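Local coordinates for endoglucanase (Thermotoga maritima, PDB 2FVG), which probably acts as an M42-family aminopeptidase that uses two divalent metal ions per subunit, although it carries the name endoglucanase, at residues A[96-101]-A[146-151]; A[78-83]-A[121-126]. All coordinates share one frame; numbering follows the deposited sequence.

In the fold
Both contacts belong to one six-stranded antiparallel sheet, curled on itself, in the smaller lobe of the subunit, and their centres lie about 14 Å apart. Contact 1 pairs strands 95-98 and 147-150 in the middle of the strand order. Backbone hydrogen bonds hold it, Val96 and Val98 both pack against Val148, and a water and a salt bridge sit where the strands end. Contact 2 lies farther from the centre of the chain and sets the outermost strand 78-83 against the turn that leads into the other outermost strand, 126-129. No direct hydrogen bond crosses it; rings, a proline and one water do the joining. Both are partly buried.

Contact 1 (A[96-101]-A[146-151]); sequences VQVKNL and DYVSFV
Gln97 and Ser149 form the hydrogen-bonded pair at the heart of two antiparallel strands, 95-98 and 147-150, in the curled sheet of the small domain that M42 peptidases carry beside their catalytic domain. Gln97 N donates to Ser149 O at 2.8 Å (148° at the hydrogen), and Ser149 N returns a bond to Gln97 O at 3.0 Å (156°). On the Gln97 side of the sheet, the CG methylene of Gln97 lies against Ser149 OG. Gln97 has CG between its backbone N and carbonyl carbon (chi1 75°), and a bend further along the chain brings OE1 to the turn that follows, where Gln97 OE1 accepts a hydrogen bond from Asn100 N at 3.3 Å, the donor standing above the amide plane. That bond links the strand to the type I' turn from Val98 to Leu101.

On the face of Val98 and Val148 the contact is mainly between valines. Val98 CG2 meets Val148 CG2 at 3.3 Å, a tight methyl pair, while Val148 CG1 fits against Val96 CB; Ile128 from strand 126-129 packs on both Val96 and Val148. Tyr147 leaves its strand away from strand 95-98, and its side chain lies about 9 Å from that of Glu198, a predicted zinc ligand.

Where the strands part, a water takes over the pairing, accepting from Lys99 N at 2.9 Å and donating to Tyr147 O at 2.7 Å. Beyond it, Asp146 OD2, which also accepts from Ser143 N, meets Lys99 NZ at 3.0 Å in a salt bridge whose hydrogen bond is weak, the lysine chain crossing the aspartate at about a right angle.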
loop_
_atom_site.group_PDB
_atom_site.type_symbol
_atom_site.label_atom_id
_atom_site.label_comp_id
_atom_site.label_asym_id
_atom_site.label_seq_id
_atom_site.Cartn_x
_atom_site.Cartn_y
_atom_site.Cartn_z
ATOM N N VAL A 96 -14.911 13.087 0.082
ATOM C CA VAL A 96 -13.825 12.885 1.014
ATOM C C VAL A 96 -14.401 12.765 2.400
ATOM O O VAL A 96 -15.599 13.002 2.595
ATOM C CB VAL A 96 -12.858 14.078 0.997
ATOM C CG1 VAL A 96 -12.053 14.123 -0.305
ATOM C CG2 VAL A 96 -13.606 15.388 1.232
ATOM N N GLN A 97 -13.569 12.410 3.369
ATOM C CA GLN A 97 -14.065 12.317 4.735
ATOM C C GLN A 97 -13.043 12.766 5.757
ATOM O O GLN A 97 -11.849 12.627 5.535
ATOM C CB GLN A 97 -14.491 10.902 5.079
ATOM C CG GLN A 97 -13.334 9.967 5.309
ATOM C CD GLN A 97 -13.607 9.023 6.461
ATOM O OE1 GLN A 97 -13.003 9.149 7.539
ATOM N NE2 GLN A 97 -14.553 8.118 6.272
ATOM N N VAL A 98 -13.525 13.329 6.867
ATOM C CA VAL A 98 -12.668 13.780 7.958
ATOM C C VAL A 98 -13.362 13.255 9.199
ATOM O O VAL A 98 -14.528 13.562 9.442
ATOM C CB VAL A 98 -12.521 15.322 7.997
ATOM C CG1 VAL A 98 -11.666 15.784 9.193
ATOM C CG2 VAL A 98 -11.888 15.820 6.734
ATOM N N LYS A 99 -12.651 12.446 9.969
ATOM C CA LYS A 99 -13.198 11.798 11.152
ATOM C C LYS A 99 -14.632 11.319 10.942
ATOM O O LYS A 99 -15.554 11.712 11.670
ATOM C CB LYS A 99 -13.018 12.673 12.401
ATOM C CG LYS A 99 -11.536 12.813 12.784
ATOM C CD LYS A 99 -11.297 13.642 14.014
ATOM C CE LYS A 99 -11.808 15.054 13.834
ATOM N NZ LYS A 99 -11.410 15.961 14.958
ATOM N N ASN A 100 -14.800 10.477 9.916
ATOM C CA ASN A 100 -16.087 9.849 9.590
ATOM C C ASN A 100 -17.212 10.788 9.135
ATOM O O ASN A 100 -18.352 10.374 9.035
ATOM C CB ASN A 100 -16.567 8.985 10.765
ATOM C CG ASN A 100 -15.630 7.826 11.063
ATOM O OD1 ASN A 100 -15.013 7.259 10.156
ATOM N ND2 ASN A 100 -15.532 7.456 12.340
ATOM N N LEU A 101 -16.878 12.047 8.870
ATOM C CA LEU A 101 -17.826 13.031 8.379
ATOM C C LEU A 101 -17.563 13.193 6.881
ATOM O O LEU A 101 -16.489 13.631 6.495
ATOM C CB LEU A 101 -17.618 14.361 9.113
ATOM C CG LEU A 101 -18.573 15.503 8.799
ATOM C CD1 LEU A 101 -19.938 15.218 9.398
ATOM C CD2 LEU A 101 -18.019 16.773 9.369
ATOM N N ASP A 146 -6.546 17.972 10.855
ATOM C CA ASP A 146 -7.170 16.671 10.647
ATOM C C ASP A 146 -6.859 16.149 9.253
ATOM O O ASP A 146 -6.665 16.922 8.317
ATOM C CB ASP A 146 -8.693 16.704 10.859
ATOM C CG ASP A 146 -9.097 16.921 12.329
ATOM O OD1 ASP A 146 -8.261 16.712 13.249
ATOM O OD2 ASP A 146 -10.274 17.311 12.563
ATOM N N TYR A 147 -6.824 14.833 9.130
ATOM C CA TYR A 147 -6.548 14.185 7.858
ATOM C C TYR A 147 -7.830 13.871 7.090
ATOM O O TYR A 147 -8.818 13.367 7.646
ATOM C CB TYR A 147 -5.671 12.948 8.065
ATOM C CG TYR A 147 -4.254 13.322 8.423
ATOM C CD1 TYR A 147 -3.285 13.464 7.431
ATOM C CD2 TYR A 147 -3.885 13.575 9.747
ATOM C CE1 TYR A 147 -1.971 13.842 7.746
ATOM C CE2 TYR A 147 -2.567 13.957 10.080
ATOM C CZ TYR A 147 -1.621 14.090 9.069
ATOM O OH TYR A 147 -0.328 14.454 9.371
ATOM N N VAL A 148 -7.786 14.191 5.804
ATOM C CA VAL A 148 -8.900 14.032 4.887
ATOM C C VAL A 148 -8.586 12.914 3.918
ATOM O O VAL A 148 -7.560 12.947 3.258
ATOM C CB VAL A 148 -9.062 15.328 4.056
ATOM C CG1 VAL A 148 -10.248 15.225 3.119
ATOM C CG2 VAL A 148 -9.182 16.566 4.982
ATOM N N SER A 149 -9.436 11.901 3.836
ATOM C CA SER A 149 -9.170 10.855 2.863
ATOM C C SER A 149 -10.299 10.791 1.839
ATOM O O SER A 149 -11.387 11.324 2.071
ATOM C CB SER A 149 -8.965 9.519 3.556
ATOM O OG SER A 149 -10.112 9.142 4.266
ATOM N N PHE A 150 -10.028 10.178 0.690
ATOM C CA PHE A 150 -11.060 9.973 -0.302
ATOM C C PHE A 150 -12.047 8.956 0.227
ATOM O O PHE A 150 -11.704 8.095 1.052
ATOM C CB PHE A 150 -10.485 9.441 -1.611
ATOM C CG PHE A 150 -9.669 10.421 -2.350
ATOM C CD1 PHE A 150 -10.281 11.404 -3.122
ATOM C CD2 PHE A 150 -8.289 10.358 -2.308
ATOM C CE1 PHE A 150 -9.516 12.328 -3.840
ATOM C CE2 PHE A 150 -7.523 11.260 -3.012
ATOM C CZ PHE A 150 -8.140 12.257 -3.777
ATOM N N VAL A 151 -13.281 9.054 -0.245
ATOM C CA VAL A 151 -14.296 8.076 0.107
ATOM C C VAL A 151 -14.482 7.204 -1.128
ATOM O O VAL A 151 -14.575 7.705 -2.256
ATOM C CB VAL A 151 -15.615 8.724 0.521
ATOM C CG1 VAL A 151 -16.755 7.710 0.460
ATOM C CG2 VAL A 151 -15.494 9.310 1.907
HETATM O O HOH W 1 -9.717 12.257 9.953
#

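Contact 2 (A[78-83]-A[121-126])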
loop_
_atom_site.group_PDB
_atom_site.type_symbol
_atom_site.label_atom_id
_atom_site.label_comp_id
_atom_site.label_asym_id
_atom_site.label_seq_id
_atom_site.Cartn_x
_atom_site.Cartn_y
_atom_site.Cartn_z
ATOM N N VAL A 78 -14.092 24.192 4.441
ATOM C CA VAL A 78 -12.700 24.056 4.863
ATOM C C VAL A 78 -11.734 24.053 3.680
ATOM O O VAL A 78 -12.057 23.543 2.610
ATOM C CB VAL A 78 -12.427 22.804 5.797
ATOM C CG1 VAL A 78 -13.442 22.735 6.945
ATOM C CG2 VAL A 78 -12.446 21.533 5.035
ATOM N N SER A 79 -10.569 24.671 3.889
ATOM C CA SER A 79 -9.477 24.680 2.928
ATOM C C SER A 79 -8.590 23.490 3.299
ATOM O O SER A 79 -8.563 23.054 4.457
ATOM C CB SER A 79 -8.669 25.971 3.020
ATOM O OG SER A 79 -9.477 27.124 2.760
ATOM N N PHE A 80 -7.851 22.979 2.325
ATOM C CA PHE A 80 -7.017 21.805 2.546
ATOM C C PHE A 80 -5.742 21.848 1.703
ATOM O O PHE A 80 -5.650 22.585 0.710
ATOM C CB PHE A 80 -7.835 20.539 2.265
ATOM C CG PHE A 80 -8.336 20.439 0.849
ATOM C CD1 PHE A 80 -9.485 21.114 0.445
ATOM C CD2 PHE A 80 -7.657 19.655 -0.084
ATOM C CE1 PHE A 80 -9.950 21.021 -0.869
ATOM C CE2 PHE A 80 -8.107 19.557 -1.400
ATOM C CZ PHE A 80 -9.253 20.238 -1.798
ATOM N N LEU A 81 -4.742 21.096 2.133
ATOM C CA LEU A 81 -3.492 21.016 1.410
ATOM C C LEU A 81 -3.250 19.537 1.175
ATOM O O LEU A 81 -3.610 18.731 2.034
ATOM C CB LEU A 81 -2.348 21.616 2.233
ATOM C CG LEU A 81 -2.437 23.094 2.630
ATOM C CD1 LEU A 81 -1.381 23.414 3.684
ATOM C CD2 LEU A 81 -2.318 24.014 1.418
ATOM N N PRO A 82 -2.655 19.180 0.017
ATOM C CA PRO A 82 -2.371 17.788 -0.346
ATOM C C PRO A 82 -1.343 17.112 0.548
ATOM O O PRO A 82 -0.494 17.781 1.143
ATOM C CB PRO A 82 -1.796 17.901 -1.761
ATOM C CG PRO A 82 -1.239 19.298 -1.823
ATOM C CD PRO A 82 -2.219 20.116 -1.038
ATOM N N VAL A 83 -1.453 15.790 0.652
ATOM C CA VAL A 83 -0.499 14.961 1.387
ATOM C C VAL A 83 -0.192 13.834 0.407
ATOM O O VAL A 83 -0.903 12.847 0.346
ATOM C CB VAL A 83 -1.070 14.414 2.720
ATOM C CG1 VAL A 83 -0.055 13.519 3.426
ATOM C CG2 VAL A 83 -1.477 15.550 3.641
ATOM N N PRO A 121 -6.302 26.020 -11.561
ATOM C CA PRO A 121 -5.914 24.674 -11.138
ATOM C C PRO A 121 -5.077 24.691 -9.842
ATOM O O PRO A 121 -3.916 24.258 -9.840
ATOM C CB PRO A 121 -5.085 24.175 -12.327
ATOM C CG PRO A 121 -4.500 25.444 -12.950
ATOM C CD PRO A 121 -5.319 26.625 -12.478
ATOM N N ARG A 122 -5.672 25.186 -8.754
ATOM C CA ARG A 122 -4.968 25.305 -7.468
ATOM C C ARG A 122 -5.773 24.781 -6.279
ATOM O O ARG A 122 -7.002 24.689 -6.340
ATOM C CB ARG A 122 -4.572 26.765 -7.219
ATOM N N PHE A 123 -5.066 24.438 -5.203
ATOM C CA PHE A 123 -5.694 23.974 -3.968
ATOM C C PHE A 123 -6.368 25.094 -3.195
ATOM O O PHE A 123 -7.377 24.863 -2.527
ATOM C CB PHE A 123 -4.688 23.251 -3.074
ATOM C CG PHE A 123 -4.345 21.881 -3.555
ATOM C CD1 PHE A 123 -5.123 20.795 -3.187
ATOM C CD2 PHE A 123 -3.263 21.674 -4.398
ATOM C CE1 PHE A 123 -4.815 19.515 -3.643
ATOM C CE2 PHE A 123 -2.949 20.406 -4.856
ATOM C CZ PHE A 123 -3.729 19.327 -4.481
ATOM N N GLU A 124 -5.814 26.305 -3.302
ATOM C CA GLU A 124 -6.354 27.489 -2.632
ATOM C C GLU A 124 -7.741 27.848 -3.165
ATOM O O GLU A 124 -8.516 28.544 -2.494
ATOM C CB GLU A 124 -5.402 28.684 -2.798
ATOM N N ASN A 125 -8.054 27.369 -4.369
ATOM C CA ASN A 125 -9.353 27.637 -5.003
ATOM C C ASN A 125 -10.429 26.575 -4.705
ATOM O O ASN A 125 -11.610 26.747 -5.045
ATOM C CB ASN A 125 -9.166 27.836 -6.514
ATOM C CG ASN A 125 -8.281 29.040 -6.845
ATOM O OD1 ASN A 125 -8.332 30.082 -6.174
ATOM N ND2 ASN A 125 -7.476 28.905 -7.896
ATOM N N LEU A 126 -10.010 25.490 -4.054
ATOM C CA LEU A 126 -10.896 24.390 -3.700
ATOM C C LEU A 126 -11.333 24.466 -2.233
ATOM O O LEU A 126 -10.610 24.988 -1.389
ATOM C CB LEU A 126 -10.195 23.058 -3.985
ATOM C CG LEU A 126 -9.779 22.820 -5.445
ATOM C CD1 LEU A 126 -8.963 21.551 -5.606
ATOM C CD2 LEU A 126 -10.984 22.801 -6.374
HETATM O O HOH W 2 -8.209 24.435 -0.001
#
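The Phe123 ring carries Pro82 on one face and meets Phe80 at its edge. Pro82 CD stands 3.5 Å from the centroid of the Phe123 ring and 5° off its normal, a CH-pi contact centred over the ring; Pro82 CG lies over the rim at CZ and CE2, and Pro82 CB reaches just beyond it, nearest CZ. At the edge, close to the Phe123 plane, Phe80 CE2 comes to 3.7 Å from Phe123 CD1. The two ring planes stand at 89°, and the approach is oblique. The Phe80 ring also receives Leu126, whose CB lies 3.7 Å from Phe80 CZ. Phe80 gets there by placing CG between its backbone N and carbonyl carbon (chi1 61°), which swings the ring across to the turn.

That turn is a type I turn from Phe123 to Leu126, closed by Leu126 N on Phe123 O at 3.1 Å. With no direct hydrogen bond between the segments, the polar link is a water that accepts from Phe80 N at 2.8 Å and lies 2.7 Å from Phe123 O and 2.8 Å from Leu126 O. It links the strand to the turn, with more acceptors nearby than it has protons, so the two carbonyls need not both be bonded at once.

Strand 66-72 flanks this packing: Phe67 packs edge-to-face on Phe80 and also touches Phe123, while Ile105 of strand 101-107 lies against both Phe80 and Leu126. The turn runs directly into strand 126-129 at Leu126, and there Ile128 bonds through its backbone to Val78, bringing together the two outermost strands, 78-83 and 126-129, of the curled sheet.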